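Local atomic coordinates of LacI family sugar-binding transcriptional regulator (Enterococcus faecalis V583, PDB entry 4RK0), a protein that probably represses transcription by binding DNA under the control of a sugar, and is captured here with ribose in its sugar pocket. Residues Leu245-Ile248 with Ala252-Trp255. Numbering follows the deposited sequence.
Sequences LERI and AKDW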
# COMPACT_ATOMS: atom_id res chain seq x y z
N LEU A 245 -18.66 -15.51 -3.71
CA LEU A 245 -19.82 -15.64 -2.82
C LEU A 245 -21.02 -16.29 -3.52
O LEU A 245 -21.84 -16.95 -2.85
CB LEU A 245 -20.19 -14.28 -2.24
CG LEU A 245 -19.30 -13.81 -1.08
CD1 LEU A 245 -19.77 -12.44 -0.60
CD2 LEU A 245 -19.31 -14.79 0.08
N GLU A 246 -21.08 -16.14 -4.84
CA GLU A 246 -22.12 -16.80 -5.62
C GLU A 246 -21.96 -18.31 -5.61
O GLU A 246 -22.95 -19.02 -5.61
CB GLU A 246 -22.10 -16.34 -7.07
CG GLU A 246 -22.94 -15.11 -7.38
CD GLU A 246 -22.73 -14.58 -8.79
OE1 GLU A 246 -22.09 -15.26 -9.63
OE2 GLU A 246 -23.19 -13.46 -9.08
N ARG A 247 -20.72 -18.79 -5.63
CA ARG A 247 -20.49 -20.23 -5.59
C ARG A 247 -20.74 -20.75 -4.18
O ARG A 247 -21.29 -21.82 -3.98
CB ARG A 247 -19.09 -20.58 -6.13
CG ARG A 247 -18.81 -22.07 -6.15
CD ARG A 247 -17.56 -22.39 -6.99
NE ARG A 247 -17.67 -21.91 -8.37
CZ ARG A 247 -18.38 -22.50 -9.34
NH1 ARG A 247 -19.08 -23.61 -9.08
NH2 ARG A 247 -18.41 -21.99 -10.56
N ILE A 248 -20.37 -19.97 -3.19
CA ILE A 248 -20.60 -20.37 -1.81
C ILE A 248 -22.10 -20.58 -1.61
O ILE A 248 -22.50 -21.51 -0.95
CB ILE A 248 -20.01 -19.36 -0.81
CG1 ILE A 248 -18.49 -19.53 -0.76
CG2 ILE A 248 -20.59 -19.55 0.58
CD1 ILE A 248 -17.77 -18.41 -0.05
N ALA A 252 -23.00 -25.55 -7.13
CA ALA A 252 -22.95 -26.28 -8.39
C ALA A 252 -23.05 -25.38 -9.62
O ALA A 252 -23.16 -25.90 -10.73
CB ALA A 252 -24.05 -27.33 -8.42
N LYS A 253 -22.98 -24.06 -9.44
CA LYS A 253 -23.06 -23.16 -10.60
C LYS A 253 -21.91 -23.31 -11.59
O LYS A 253 -20.85 -23.84 -11.23
CB LYS A 253 -23.24 -21.70 -10.15
CG LYS A 253 -22.08 -21.06 -9.40
CD LYS A 253 -21.19 -20.24 -10.33
CE LYS A 253 -21.74 -18.87 -10.69
NZ LYS A 253 -20.94 -18.34 -11.82
N ASP A 254 -22.12 -22.89 -12.84
CA ASP A 254 -21.11 -23.12 -13.87
C ASP A 254 -19.85 -22.31 -13.58
O ASP A 254 -19.91 -21.24 -12.99
CB ASP A 254 -21.57 -22.76 -15.29
CG ASP A 254 -21.67 -23.99 -16.20
OD1 ASP A 254 -21.75 -25.13 -15.69
OD2 ASP A 254 -21.67 -23.82 -17.44
N TRP A 255 -18.74 -22.84 -14.08
CA TRP A 255 -17.44 -22.18 -14.02
C TRP A 255 -17.50 -20.93 -14.88
O TRP A 255 -17.91 -20.99 -16.04
CB TRP A 255 -16.34 -23.08 -14.61
CG TRP A 255 -16.24 -24.43 -14.00
CD1 TRP A 255 -16.39 -25.63 -14.64
CD2 TRP A 255 -15.96 -24.73 -12.64
NE1 TRP A 255 -16.23 -26.66 -13.75
CE2 TRP A 255 -15.98 -26.13 -12.51
CE3 TRP A 255 -15.72 -23.95 -11.50
CZ2 TRP A 255 -15.73 -26.77 -11.31
CZ3 TRP A 255 -15.49 -24.59 -10.30
CH2 TRP A 255 -15.49 -25.98 -10.21
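The guanidinium of Arg247 lies between the alkyl chain of Lys253 on one face and the indole of Trp255 on the other. Trp255 CZ3 stands 3.7 Å above the plane of the Arg247 guanidinium, over the centre of the group. The two planes are 33° apart, so the indole is inclined to the cation rather than stacked flat upon it. On the opposite face the Lys253 chain, bent at its second and third torsions, brings CD to 3.3 Å from Arg247 NH2, while its CG is offset toward the rim. Arg247 spans the gap because its CG is anti to the backbone N (chi1 -178°) and the chain bends at chi3 (-58°). Its two terminal nitrogens converge on backbone oxygens of the loop. Arg247 NH1 donates to Lys253 O at 2.8 Å, the acceptor lying somewhat out of the guanidinium plane. Arg247 NH2 adds two weak bonds, to Lys253 O at 3.1 Å and to Asp254 O at 3.0 Å, the latter oxygen near the plane at the group's edge. NE forms a salt bridge with Asp103, so polar partners and the two covered faces together probably restrict rotation of the guanidinium. The Lys253 ammonium makes a weak bond to Asp254 O and a salt bridge to Glu256. A long salt bridge runs to the helix, Glu246 OE1 to Lys253 NZ 4.0 Å; the two glutamates probably offset the nearness of the Lys253 and Arg247 charges. Away from the ribose pocket, this surface contact ties the last turn of helix 233-249 to the loop leading into strand 257-265. It braces the short connection from helix to strand in the periplasmic-binding-protein-like fold of LacI-family regulators, an arginine of the helix holding backbone carbonyls of the loop.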